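Local coordinates for aminofutalosine deaminase (Helicobacter pylori, PDB 7LKK), which deaminates 6-amino-6-deoxyfutalosine in the menaquinone pathway of this bacterium, using a metal centre of the amidohydrolase type, at residues D386-G391 and E413-G418; Q125-V130 and A409-R414; V199-A204 and S254-A259; F222-E227 and H275-S280. One frame throughout, in Å; residues are numbered along the deposited sequence.

Contact 1 (D386-G391 and E413-G418); sequences DLSVFG and ERLFLG
Glu413 opens the contact as one half of a classic beta bulge: it and Arg414 both face Val389 where strands 387-391 and 414-417 run antiparallel. The carbonyl O of Val389 is gripped twice, by Glu413 N at 2.7 Å and by Arg414 N at 3.0 Å. With CG anti to the backbone N (chi1 -163°), the extended Glu413 side chain reaches toward the strand end and sets OE1 3.3 Å from Gly391 CA. Arg414 lays its CB beside CB of Val389, 3.8 Å away, the two side chains pointing the same way; its guanidinium then turns back to donate through NH1 to the carbonyl of Glu413 from above the carbonyl plane. Leu415 and Ser388 form the non-hydrogen-bonded pair on the other face, where the methyl CD1 of Leu415 meets OG of Ser388 at 3.4 Å. At Phe416 the strands bond again: Phe416 N reaches Leu387 O at 2.8 Å and almost perfectly straight (179°), while the same carbonyl lies at the edge of the Phe416 ring. Strand 69-80 flanks 387-391 on its other edge, as in the small beta domain that accompanies the barrel in amidohydrolases. Leu417 crosses Asp386 at about a right angle, bringing CD2 near the carboxylate. Arg384 and Asn376 hold Asp386 OD2; Gly418 N donates to Asp386 OD1, 2.8 Å away.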
loop_
_atom_site.group_PDB
_atom_site.type_symbol
_atom_site.label_atom_id
_atom_site.label_comp_id
_atom_site.label_asym_id
_atom_site.label_seq_id
_atom_site.Cartn_x
_atom_site.Cartn_y
_atom_site.Cartn_z
ATOM N N ASP A 386 -11.180 17.000 -19.491
ATOM C CA ASP A 386 -10.163 16.042 -19.064
ATOM C C ASP A 386 -10.886 14.955 -18.274
ATOM O O ASP A 386 -11.197 15.133 -17.094
ATOM C CB ASP A 386 -9.080 16.726 -18.235
ATOM C CG ASP A 386 -8.326 17.794 -19.016
ATOM O OD1 ASP A 386 -8.309 17.737 -20.265
ATOM O OD2 ASP A 386 -7.749 18.697 -18.375
ATOM N N LEU A 387 -11.157 13.827 -18.925
ATOM C CA LEU A 387 -12.076 12.835 -18.385
ATOM C C LEU A 387 -11.480 11.439 -18.468
ATOM O O LEU A 387 -10.877 11.066 -19.479
ATOM C CB LEU A 387 -13.415 12.875 -19.133
ATOM C CG LEU A 387 -14.132 14.228 -19.108
ATOM C CD1 LEU A 387 -15.272 14.270 -20.116
ATOM C CD2 LEU A 387 -14.638 14.537 -17.706
ATOM N N SER A 388 -11.676 10.664 -17.402
ATOM C CA SER A 388 -11.251 9.274 -17.333
ATOM C C SER A 388 -12.469 8.369 -17.208
ATOM O O SER A 388 -13.457 8.729 -16.561
ATOM C CB SER A 388 -10.318 9.035 -16.141
ATOM O OG SER A 388 -9.082 9.707 -16.296
ATOM N N VAL A 389 -12.392 7.196 -17.833
ATOM C CA VAL A 389 -13.377 6.134 -17.662
ATOM C C VAL A 389 -12.644 4.874 -17.219
ATOM O O VAL A 389 -11.699 4.436 -17.885
ATOM C CB VAL A 389 -14.172 5.877 -18.956
ATOM C CG1 VAL A 389 -15.130 4.709 -18.770
ATOM C CG2 VAL A 389 -14.924 7.133 -19.382
ATOM N N PHE A 390 -13.075 4.303 -16.094
ATOM C CA PHE A 390 -12.520 3.065 -15.559
ATOM C C PHE A 390 -13.607 2.000 -15.554
ATOM O O PHE A 390 -14.688 2.222 -15.002
ATOM C CB PHE A 390 -11.983 3.259 -14.136
ATOM C CG PHE A 390 -10.705 4.051 -14.063
ATOM C CD1 PHE A 390 -10.728 5.435 -14.082
ATOM C CD2 PHE A 390 -9.483 3.407 -13.956
ATOM C CE1 PHE A 390 -9.554 6.166 -14.008
ATOM C CE2 PHE A 390 -8.304 4.128 -13.879
ATOM C CZ PHE A 390 -8.341 5.510 -13.906
ATOM N N GLY A 391 -13.315 0.846 -16.145
ATOM C CA GLY A 391 -14.284 -0.234 -16.262
ATOM C C GLY A 391 -14.080 -1.287 -15.188
ATOM O O GLY A 391 -12.949 -1.594 -14.807
ATOM N N GLU A 413 -9.692 2.938 -18.841
ATOM C CA GLU A 413 -10.275 2.367 -20.049
ATOM C C GLU A 413 -10.423 3.407 -21.152
ATOM O O GLU A 413 -10.215 3.098 -22.330
ATOM C CB GLU A 413 -11.636 1.746 -19.731
ATOM C CG GLU A 413 -12.150 0.793 -20.794
ATOM C CD GLU A 413 -13.586 0.371 -20.547
ATOM O OE1 GLU A 413 -14.125 0.697 -19.469
ATOM O OE2 GLU A 413 -14.175 -0.286 -21.432
ATOM N N ARG A 414 -10.784 4.633 -20.786
ATOM C CA ARG A 414 -10.804 5.755 -21.711
ATOM C C ARG A 414 -10.200 6.965 -21.020
ATOM O O ARG A 414 -10.512 7.249 -19.860
ATOM C CB ARG A 414 -12.226 6.088 -22.183
ATOM C CG ARG A 414 -12.867 5.014 -23.036
ATOM C CD ARG A 414 -12.191 4.912 -24.392
ATOM N NE ARG A 414 -12.951 4.078 -25.320
ATOM C CZ ARG A 414 -13.002 2.751 -25.267
ATOM N NH1 ARG A 414 -12.334 2.091 -24.331
ATOM N NH2 ARG A 414 -13.722 2.080 -26.156
ATOM N N LEU A 415 -9.329 7.670 -21.734
ATOM C CA LEU A 415 -8.773 8.929 -21.262
ATOM C C LEU A 415 -8.988 9.974 -22.342
ATOM O O LEU A 415 -8.529 9.800 -23.475
ATOM C CB LEU A 415 -7.284 8.793 -20.923
ATOM C CG LEU A 415 -6.611 10.051 -20.368
ATOM C CD1 LEU A 415 -7.309 10.525 -19.101
ATOM C CD2 LEU A 415 -5.132 9.806 -20.110
ATOM N N PHE A 416 -9.699 11.041 -21.995
ATOM C CA PHE A 416 -9.892 12.190 -22.868
ATOM C C PHE A 416 -9.195 13.389 -22.245
ATOM O O PHE A 416 -9.397 13.678 -21.061
ATOM C CB PHE A 416 -11.377 12.497 -23.075
ATOM C CG PHE A 416 -12.147 11.386 -23.731
ATOM C CD1 PHE A 416 -12.714 10.376 -22.971
ATOM C CD2 PHE A 416 -12.317 11.359 -25.105
ATOM C CE1 PHE A 416 -13.427 9.355 -23.570
ATOM C CE2 PHE A 416 -13.030 10.341 -25.711
ATOM C CZ PHE A 416 -13.585 9.337 -24.941
ATOM N N LEU A 417 -8.374 14.075 -23.036
ATOM C CA LEU A 417 -7.664 15.267 -22.588
ATOM C C LEU A 417 -7.962 16.392 -23.564
ATOM O O LEU A 417 -7.672 16.271 -24.759
ATOM C CB LEU A 417 -6.158 15.014 -22.487
ATOM C CG LEU A 417 -5.742 14.027 -21.393
ATOM C CD1 LEU A 417 -4.227 13.890 -21.322
ATOM C CD2 LEU A 417 -6.314 14.442 -20.046
ATOM N N GLY A 418 -8.533 17.479 -23.057
ATOM C CA GLY A 418 -9.028 18.526 -23.934
ATOM C C GLY A 418 -10.037 18.032 -24.945
ATOM O O GLY A 418 -10.107 18.567 -26.055
#

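Contact 2 (Q125-V130 and A409-R414); sequences QLKSGV and AKEVER
Lys127 and Val412 meet where a Schellman motif ends helix 115-127. Gly129, with positive phi, turns the chain out of the helix as its N bonds back to Leu126 O and Val130 N to Gln125 O. Against this last turn the contact is close. Lys127 O accepts from Val412 N at 2.9 Å, the donor tilted a little from the carbonyl plane, and the CA of Glu411 adds a CA-H...O contact to the same oxygen at 3.4 Å. A carbonyl at the end of a helix is thus supplied by the 409-414 loop with the donor that a further turn would have given. Val412 seats its side chain here too: a chi1 of 80° tucks CG1 between backbone N and carbonyl carbon, and this methyl comes within 3.8 Å of Leu126 O. Beyond it, Ile423 and the strand residues Ser388 and Phe390 pack on Val412, tying the helix end to the beta domain.

The outer side is looser. Exposed Glu411 crosses Lys127 obliquely, and aliphatic carbon meets carboxylate: Lys127 CE to Glu411 OE1 is 3.7 Å. The charged atoms themselves stay apart, with Lys127 NZ 5.0 Å from Glu411 OE1.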
loop_
_atom_site.group_PDB
_atom_site.type_symbol
_atom_site.label_atom_id
_atom_site.label_comp_id
_atom_site.label_asym_id
_atom_site.label_seq_id
_atom_site.Cartn_x
_atom_site.Cartn_y
_atom_site.Cartn_z
ATOM N N GLN A 125 1.715 7.614 -15.776
ATOM C CA GLN A 125 0.748 8.653 -15.414
ATOM C C GLN A 125 -0.540 8.500 -16.218
ATOM O O GLN A 125 -1.638 8.376 -15.659
ATOM C CB GLN A 125 1.357 10.040 -15.646
ATOM C CG GLN A 125 2.627 10.307 -14.856
ATOM C CD GLN A 125 2.369 10.366 -13.367
ATOM O OE1 GLN A 125 1.933 11.393 -12.840
ATOM N NE2 GLN A 125 2.642 9.269 -12.677
ATOM N N LEU A 126 -0.413 8.488 -17.547
ATOM C CA LEU A 126 -1.586 8.466 -18.416
ATOM C C LEU A 126 -2.443 7.229 -18.174
ATOM O O LEU A 126 -3.671 7.323 -18.075
ATOM C CB LEU A 126 -1.147 8.540 -19.877
ATOM C CG LEU A 126 -0.529 9.867 -20.322
ATOM C CD1 LEU A 126 0.289 9.671 -21.587
ATOM C CD2 LEU A 126 -1.610 10.914 -20.532
ATOM N N LYS A 127 -1.815 6.055 -18.072
ATOM C CA LYS A 127 -2.590 4.842 -17.836
ATOM C C LYS A 127 -3.202 4.813 -16.443
ATOM O O LYS A 127 -4.191 4.105 -16.229
ATOM C CB LYS A 127 -1.724 3.603 -18.047
ATOM C CG LYS A 127 -1.515 3.228 -19.508
ATOM C CD LYS A 127 -0.388 2.210 -19.686
ATOM C CE LYS A 127 0.015 1.551 -18.372
ATOM N NZ LYS A 127 1.191 2.217 -17.744
ATOM N N SER A 128 -2.645 5.573 -15.502
ATOM C CA SER A 128 -3.215 5.709 -14.168
ATOM C C SER A 128 -4.366 6.704 -14.112
ATOM O O SER A 128 -4.932 6.909 -13.033
ATOM C CB SER A 128 -2.124 6.129 -13.176
ATOM O OG SER A 128 -2.633 6.220 -11.858
ATOM N N GLY A 129 -4.715 7.328 -15.234
ATOM C CA GLY A 129 -5.763 8.327 -15.270
ATOM C C GLY A 129 -5.308 9.747 -15.022
ATOM O O GLY A 129 -6.158 10.636 -14.884
ATOM N N VAL A 130 -4.002 9.992 -14.972
ATOM C CA VAL A 130 -3.471 11.324 -14.700
ATOM C C VAL A 130 -3.452 12.128 -15.991
ATOM O O VAL A 130 -2.897 11.684 -17.004
ATOM C CB VAL A 130 -2.064 11.237 -14.082
ATOM C CG1 VAL A 130 -1.483 12.628 -13.878
ATOM C CG2 VAL A 130 -2.104 10.471 -12.771
ATOM N N ALA A 409 -9.418 0.374 -8.993
ATOM C CA ALA A 409 -8.969 1.033 -10.217
ATOM C C ALA A 409 -7.468 0.832 -10.406
ATOM O O ALA A 409 -6.671 1.165 -9.525
ATOM C CB ALA A 409 -9.302 2.521 -10.180
ATOM N N LYS A 410 -7.085 0.282 -11.556
ATOM C CA LYS A 410 -5.682 0.071 -11.885
ATOM C C LYS A 410 -5.280 0.760 -13.179
ATOM O O LYS A 410 -4.323 1.543 -13.185
ATOM C CB LYS A 410 -5.375 -1.434 -11.950
ATOM C CG LYS A 410 -4.914 -2.000 -10.614
ATOM C CD LYS A 410 -5.619 -3.299 -10.262
ATOM C CE LYS A 410 -5.109 -4.457 -11.098
ATOM N NZ LYS A 410 -5.767 -5.739 -10.719
ATOM N N GLU A 411 -5.984 0.497 -14.280
ATOM C CA GLU A 411 -5.674 1.106 -15.566
ATOM C C GLU A 411 -6.935 1.725 -16.151
ATOM O O GLU A 411 -8.022 1.149 -16.054
ATOM C CB GLU A 411 -5.093 0.080 -16.549
ATOM C CG GLU A 411 -4.744 0.661 -17.914
ATOM C CD GLU A 411 -3.719 -0.171 -18.662
ATOM O OE1 GLU A 411 -2.815 -0.732 -18.007
ATOM O OE2 GLU A 411 -3.818 -0.264 -19.904
ATOM N N VAL A 412 -6.781 2.898 -16.764
ATOM C CA VAL A 412 -7.927 3.602 -17.321
ATOM C C VAL A 412 -8.381 2.918 -18.608
ATOM O O VAL A 412 -7.576 2.360 -19.368
ATOM C CB VAL A 412 -7.587 5.087 -17.549
ATOM C CG1 VAL A 412 -6.791 5.284 -18.836
ATOM C CG2 VAL A 412 -8.849 5.931 -17.550
ATOM N N GLU A 413 -9.692 2.938 -18.841
ATOM C CA GLU A 413 -10.275 2.367 -20.049
ATOM C C GLU A 413 -10.423 3.407 -21.152
ATOM O O GLU A 413 -10.215 3.098 -22.330
ATOM C CB GLU A 413 -11.636 1.746 -19.731
ATOM C CG GLU A 413 -12.150 0.793 -20.794
ATOM C CD GLU A 413 -13.586 0.371 -20.547
ATOM O OE1 GLU A 413 -14.125 0.697 -19.469
ATOM O OE2 GLU A 413 -14.175 -0.286 -21.432
ATOM N N ARG A 414 -10.784 4.633 -20.786
ATOM C CA ARG A 414 -10.804 5.755 -21.711
ATOM C C ARG A 414 -10.200 6.965 -21.020
ATOM O O ARG A 414 -10.512 7.249 -19.860
ATOM C CB ARG A 414 -12.226 6.088 -22.183
ATOM C CG ARG A 414 -12.867 5.014 -23.036
ATOM C CD ARG A 414 -12.191 4.912 -24.392
ATOM N NE ARG A 414 -12.951 4.078 -25.320
ATOM C CZ ARG A 414 -13.002 2.751 -25.267
ATOM N NH1 ARG A 414 -12.334 2.091 -24.331
ATOM N NH2 ARG A 414 -13.722 2.080 -26.156
#

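Contact 3 (V199-A204 and S254-A259); sequences VQKDMA and SLYEGA
Tyr256 reaches its ring across to Lys201 in the first turn of helix 201-213, whose N-cap is Gln200; the helix start follows barrel strand 187-193. The ring and the lysine chain cross obliquely, so that CB and CG of Lys201 both come within 3.6 Å of Tyr256 CE1 before the amino end leads away. Having CG anti to the backbone N (chi1 -177°) is what brings the lysine methylenes to CE1 and CD1 of the ring. At the far end of the ring the hydroxyl donates to Val199 O, 2.8 Å from Tyr256 OH, approaching from well above the carbonyl plane. Ala204 CB, pointing toward the loop from the next turn, touches Tyr256 OH at 3.4 Å, so the hydroxyl touches both the helix and the residue just before its cap. Leu255 comes to the same carbonyl by another route, placing its methyl CD1 3.3 Å from Val199 O. Edge-to-face packing with Tyr262 of helix 259-264 supports the tyrosine ring in turn.

Gln200 completes the cap by accepting from Met203 N through OE1. A water spans the remaining backbone separation, accepting from Lys201 N at 2.9 Å and donating to Leu255 O at 2.6 Å.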
loop_
_atom_site.group_PDB
_atom_site.type_symbol
_atom_site.label_atom_id
_atom_site.label_comp_id
_atom_site.label_asym_id
_atom_site.label_seq_id
_atom_site.Cartn_x
_atom_site.Cartn_y
_atom_site.Cartn_z
ATOM N N VAL A 199 18.514 26.352 0.277
ATOM C CA VAL A 199 18.451 27.599 -0.478
ATOM C C VAL A 199 18.729 28.760 0.466
ATOM O O VAL A 199 17.993 28.964 1.439
ATOM C CB VAL A 199 17.097 27.793 -1.181
ATOM C CG1 VAL A 199 17.068 29.135 -1.890
ATOM C CG2 VAL A 199 16.850 26.668 -2.172
ATOM N N GLN A 200 19.794 29.509 0.186
ATOM C CA GLN A 200 20.103 30.706 0.956
ATOM C C GLN A 200 18.978 31.730 0.808
ATOM O O GLN A 200 18.303 31.798 -0.222
ATOM C CB GLN A 200 21.442 31.289 0.497
ATOM C CG GLN A 200 21.997 32.386 1.388
ATOM C CD GLN A 200 21.551 33.761 0.946
ATOM O OE1 GLN A 200 21.214 33.969 -0.219
ATOM N NE2 GLN A 200 21.530 34.708 1.877
ATOM N N LYS A 201 18.775 32.523 1.863
ATOM C CA LYS A 201 17.574 33.350 1.964
ATOM C C LYS A 201 17.470 34.343 0.810
ATOM O O LYS A 201 16.417 34.464 0.173
ATOM C CB LYS A 201 17.553 34.084 3.305
ATOM C CG LYS A 201 16.301 34.924 3.535
ATOM C CD LYS A 201 16.201 35.379 4.982
ATOM C CE LYS A 201 14.814 35.924 5.303
ATOM N NZ LYS A 201 14.232 36.687 4.167
ATOM N N ASP A 202 18.551 35.072 0.529
ATOM C CA ASP A 202 18.478 36.086 -0.517
ATOM C C ASP A 202 18.356 35.464 -1.902
ATOM O O ASP A 202 17.786 36.080 -2.809
ATOM C CB ASP A 202 19.697 37.002 -0.433
ATOM C CG ASP A 202 19.750 37.760 0.877
ATOM O OD1 ASP A 202 19.032 38.773 1.008
ATOM O OD2 ASP A 202 20.488 37.323 1.785
ATOM N N MET A 203 18.860 34.242 -2.080
ATOM C CA MET A 203 18.612 33.521 -3.325
ATOM C C MET A 203 17.138 33.159 -3.459
ATOM O O MET A 203 16.561 33.277 -4.546
ATOM C CB MET A 203 19.485 32.267 -3.389
ATOM C CG MET A 203 20.967 32.542 -3.188
ATOM S SD MET A 203 21.774 33.046 -4.717
ATOM C CE MET A 203 22.606 31.536 -5.189
ATOM N N ALA A 204 16.511 32.725 -2.363
ATOM C CA ALA A 204 15.090 32.395 -2.404
ATOM C C ALA A 204 14.244 33.633 -2.675
ATOM O O ALA A 204 13.301 33.584 -3.472
ATOM C CB ALA A 204 14.662 31.729 -1.097
ATOM N N SER A 254 21.575 27.703 10.657
ATOM C CA SER A 254 20.460 27.605 9.726
ATOM C C SER A 254 20.424 28.808 8.794
ATOM O O SER A 254 20.801 29.924 9.163
ATOM C CB SER A 254 19.138 27.497 10.487
ATOM O OG SER A 254 18.039 27.540 9.596
ATOM N N LEU A 255 19.991 28.561 7.557
ATOM C CA LEU A 255 19.774 29.648 6.612
ATOM C C LEU A 255 18.565 30.498 6.977
ATOM O O LEU A 255 18.390 31.578 6.402
ATOM C CB LEU A 255 19.607 29.088 5.198
ATOM C CG LEU A 255 20.715 28.156 4.706
ATOM C CD1 LEU A 255 20.372 27.598 3.335
ATOM C CD2 LEU A 255 22.054 28.885 4.674
ATOM N N TYR A 256 17.733 30.035 7.908
ATOM C CA TYR A 256 16.531 30.747 8.320
ATOM C C TYR A 256 16.358 30.577 9.820
ATOM O O TYR A 256 16.432 29.455 10.330
ATOM C CB TYR A 256 15.295 30.223 7.578
ATOM C CG TYR A 256 15.411 30.305 6.074
ATOM C CD1 TYR A 256 15.013 31.445 5.390
ATOM C CD2 TYR A 256 15.923 29.244 5.338
ATOM C CE1 TYR A 256 15.122 31.525 4.016
ATOM C CE2 TYR A 256 16.035 29.316 3.964
ATOM C CZ TYR A 256 15.631 30.460 3.308
ATOM O OH TYR A 256 15.738 30.536 1.939
ATOM N N GLU A 257 16.131 31.685 10.523
ATOM C CA GLU A 257 15.936 31.655 11.973
ATOM C C GLU A 257 14.467 31.370 12.257
ATOM O O GLU A 257 13.654 32.279 12.424
ATOM C CB GLU A 257 16.393 32.960 12.613
ATOM C CG GLU A 257 16.543 32.873 14.125
ATOM C CD GLU A 257 17.542 31.811 14.552
ATOM O OE1 GLU A 257 18.689 31.834 14.057
ATOM O OE2 GLU A 257 17.176 30.948 15.380
ATOM N N GLY A 258 14.128 30.088 12.310
ATOM C CA GLY A 258 12.780 29.658 12.611
ATOM C C GLY A 258 11.948 29.420 11.361
ATOM O O GLY A 258 12.231 29.928 10.277
ATOM N N ALA A 259 10.891 28.628 11.535
ATOM C CA ALA A 259 10.020 28.299 10.411
ATOM C C ALA A 259 9.319 29.540 9.870
ATOM O O ALA A 259 9.128 29.671 8.654
ATOM C CB ALA A 259 8.999 27.242 10.831
HETATM O O HOH W 1 19.990 32.202 4.423
#

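Contact 4 (F222-E227 and H275-S280); sequences FLESLE and HNQFAS. With MCF ((8R)-3-(5-S-methyl-5-thio-beta-D-ribofuranosyl)-3,6,7,8-tetrahydroimidazo[4,5-d][1,3]diazepin-8-ol), chain J.
The active site lies at the C-terminal ends of the TIM-barrel strands, and here the loops leaving neighbouring parallel strands 218-222 and 269-275 bring Glu224 and His275 together beside the inhibitor. The Glu224 carboxylate is stacked on the imidazole, planes 13° apart, with CG over the ring face in a CH-pi contact 3.8 Å from the His275 centroid. Glu224 OE2 is 3.2 Å from His275 NE2, yet it lies above the ring and takes no hydrogen bond there. Instead NE2 donates at the ring edge to O8 of the inhibitor, nearly straight at 171°, while Glu224 OE1 accepts from inhibitor N6 at 2.7 Å. Extended from a CG anti to the backbone N (chi1 -172°), the glutamate spans from the loop to the ligand.

Farther out the loops are joined by Phe278 N, which donates to Leu223 O at 3.1 Å, and by the Phe278 ring, with Leu226 N over its centre. Leu223 CD1 packs on Ala279, 3.9 Å from its CB. A water links Glu224 O with Gln277 NE2.

Coformycins carry a hydroxyl on a tetrahedral carbon and resemble the intermediate of deamination. The two side chains therefore probably hold that intermediate in a similar way, Glu224 at the ring nitrogen that N6 mimics and His275 at the oxygen derived from water.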
loop_
_atom_site.group_PDB
_atom_site.type_symbol
_atom_site.label_atom_id
_atom_site.label_comp_id
_atom_site.label_asym_id
_atom_site.label_seq_id
_atom_site.Cartn_x
_atom_site.Cartn_y
_atom_site.Cartn_z
ATOM N N PHE A 222 8.760 21.556 2.541
ATOM C CA PHE A 222 8.685 22.217 3.840
ATOM C C PHE A 222 8.571 21.184 4.950
ATOM O O PHE A 222 7.638 20.377 4.951
ATOM C CB PHE A 222 7.498 23.185 3.890
ATOM C CG PHE A 222 7.488 24.057 5.107
ATOM C CD1 PHE A 222 8.550 24.906 5.373
ATOM C CD2 PHE A 222 6.422 24.023 5.992
ATOM C CE1 PHE A 222 8.549 25.705 6.497
ATOM C CE2 PHE A 222 6.416 24.823 7.118
ATOM C CZ PHE A 222 7.479 25.664 7.370
ATOM N N LEU A 223 9.516 21.231 5.891
ATOM C CA LEU A 223 9.490 20.455 7.135
ATOM C C LEU A 223 9.133 18.990 6.875
ATOM O O LEU A 223 8.163 18.438 7.402
ATOM C CB LEU A 223 8.545 21.105 8.152
ATOM C CG LEU A 223 8.958 22.536 8.536
ATOM C CD1 LEU A 223 8.150 23.072 9.709
ATOM C CD2 LEU A 223 10.447 22.608 8.846
ATOM N N GLU A 224 9.957 18.368 6.037
ATOM C CA GLU A 224 9.797 16.983 5.623
ATOM C C GLU A 224 10.422 15.991 6.597
ATOM O O GLU A 224 10.134 14.793 6.512
ATOM C CB GLU A 224 10.406 16.808 4.227
ATOM C CG GLU A 224 10.164 15.471 3.564
ATOM C CD GLU A 224 10.794 15.399 2.192
ATOM O OE1 GLU A 224 11.464 16.376 1.790
ATOM O OE2 GLU A 224 10.615 14.371 1.510
ATOM N N SER A 225 11.253 16.454 7.528
ATOM C CA SER A 225 11.969 15.544 8.407
ATOM C C SER A 225 12.167 16.191 9.767
ATOM O O SER A 225 12.069 17.411 9.920
ATOM C CB SER A 225 13.326 15.146 7.819
ATOM O OG SER A 225 14.182 16.272 7.706
ATOM N N LEU A 226 12.443 15.343 10.760
ATOM C CA LEU A 226 12.857 15.844 12.065
ATOM C C LEU A 226 14.201 16.555 11.974
ATOM O O LEU A 226 14.438 17.540 12.680
ATOM C CB LEU A 226 12.923 14.693 13.070
ATOM C CG LEU A 226 13.399 15.036 14.483
ATOM C CD1 LEU A 226 12.568 16.163 15.081
ATOM C CD2 LEU A 226 13.368 13.804 15.379
ATOM N N GLU A 227 15.094 16.062 11.112
ATOM C CA GLU A 227 16.398 16.697 10.945
ATOM C C GLU A 227 16.249 18.139 10.477
ATOM O O GLU A 227 16.932 19.038 10.982
ATOM C CB GLU A 227 17.251 15.895 9.961
ATOM C CG GLU A 227 17.619 14.496 10.444
ATOM C CD GLU A 227 16.671 13.424 9.937
ATOM O OE1 GLU A 227 15.463 13.708 9.807
ATOM O OE2 GLU A 227 17.135 12.295 9.668
ATOM N N HIS A 275 4.856 18.038 1.640
ATOM C CA HIS A 275 5.200 17.177 2.775
ATOM C C HIS A 275 4.619 17.711 4.083
ATOM O O HIS A 275 3.501 17.339 4.454
ATOM C CB HIS A 275 6.717 16.980 2.869
ATOM C CG HIS A 275 7.320 16.401 1.626
ATOM N ND1 HIS A 275 6.890 15.212 1.077
ATOM C CD2 HIS A 275 8.303 16.856 0.814
ATOM C CE1 HIS A 275 7.590 14.954 -0.013
ATOM N NE2 HIS A 275 8.454 15.935 -0.195
ATOM N N ASN A 276 5.363 18.556 4.800
ATOM C CA ASN A 276 4.885 19.322 5.954
ATOM C C ASN A 276 4.597 18.493 7.203
ATOM O O ASN A 276 3.977 19.019 8.138
ATOM C CB ASN A 276 3.617 20.128 5.633
ATOM C CG ASN A 276 3.673 20.810 4.280
ATOM O OD1 ASN A 276 4.322 21.843 4.120
ATOM N ND2 ASN A 276 2.968 20.245 3.303
ATOM N N GLN A 277 5.021 17.226 7.270
ATOM C CA GLN A 277 4.606 16.389 8.398
ATOM C C GLN A 277 5.149 16.881 9.732
ATOM O O GLN A 277 4.571 16.560 10.777
ATOM C CB GLN A 277 5.040 14.935 8.206
ATOM C CG GLN A 277 4.856 14.386 6.814
ATOM C CD GLN A 277 6.113 14.521 5.996
ATOM O OE1 GLN A 277 6.399 15.587 5.457
ATOM N NE2 GLN A 277 6.889 13.447 5.922
ATOM N N PHE A 278 6.246 17.636 9.729
ATOM C CA PHE A 278 6.835 18.150 10.957
ATOM C C PHE A 278 6.523 19.623 11.181
ATOM O O PHE A 278 7.164 20.265 12.022
ATOM C CB PHE A 278 8.344 17.904 10.959
ATOM C CG PHE A 278 8.707 16.451 11.067
ATOM C CD1 PHE A 278 8.968 15.878 12.300
ATOM C CD2 PHE A 278 8.754 15.651 9.939
ATOM C CE1 PHE A 278 9.286 14.536 12.403
ATOM C CE2 PHE A 278 9.070 14.310 10.035
ATOM C CZ PHE A 278 9.342 13.752 11.269
ATOM N N ALA A 279 5.560 20.171 10.448
ATOM C CA ALA A 279 5.067 21.511 10.717
ATOM C C ALA A 279 4.065 21.463 11.862
ATOM O O ALA A 279 3.100 20.692 11.822
ATOM C CB ALA A 279 4.417 22.109 9.469
ATOM N N SER A 280 4.304 22.273 12.890
ATOM C CA SER A 280 3.368 22.363 13.996
ATOM C C SER A 280 2.068 23.022 13.534
ATOM O O SER A 280 1.958 23.532 12.415
ATOM C CB SER A 280 3.978 23.157 15.150
ATOM O OG SER A 280 4.102 24.524 14.800
HETATM O O8 MCF J . 10.607 15.793 -2.593
HETATM C C8 MCF J . 11.370 14.614 -2.598
HETATM C C7 MCF J . 12.059 14.354 -1.262
HETATM N N6 MCF J . 12.402 15.594 -0.611
HETATM C C5 MCF J . 13.109 16.614 -1.353
HETATM N N4 MCF J . 13.517 16.531 -2.751
HETATM C C10 MCF J . 13.409 15.486 -3.799
HETATM C C9 MCF J . 12.381 14.564 -3.763
HETATM N N1 MCF J . 12.523 13.765 -4.811
HETATM C C2 MCF J . 13.583 14.149 -5.520
HETATM N N3 MCF J . 14.114 15.208 -4.901
HETATM C C1S MCF J . 15.336 15.911 -5.400
HETATM C C2S MCF J . 15.244 17.453 -5.335
HETATM O O2S MCF J . 14.608 17.944 -6.437
HETATM O O4S MCF J . 16.337 15.628 -4.654
HETATM C C4S MCF J . 17.360 16.878 -4.785
HETATM C C3S MCF J . 16.711 17.863 -5.338
HETATM O O3S MCF J . 17.187 18.040 -6.757
HETATM C C5S MCF J . 17.850 17.274 -3.403
HETATM S S5S MCF J . 19.526 17.961 -3.525
HETATM C C6S MCF J . 19.881 18.938 -2.036
HETATM O O HOH W 2 9.774 12.464 4.870
#

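How the contacts relate
Contacts 1 and 2 are neighbours, with centres 8 Å apart and Glu413 and Arg414 in common; Val412 CG2 of the helix-end contact lies 3.2 Å from Val389 O at the bulge. Both are remote from the metal and inhibitor, on the side of the chain's centre opposite contacts 3 and 4. Those two form a second pair, with centres 16 Å apart, meeting where Ala259 CB packs 4.1 Å from Phe222 CZ. Contact 4 bears on the inhibitor directly, and the His275 side chain is about 4 Å from the iron; in contact 3 the side chain of Val199 stays about 8 Å from the inhibitor. Between the pairs, contacts 1 and 4 have centres 35 Å apart.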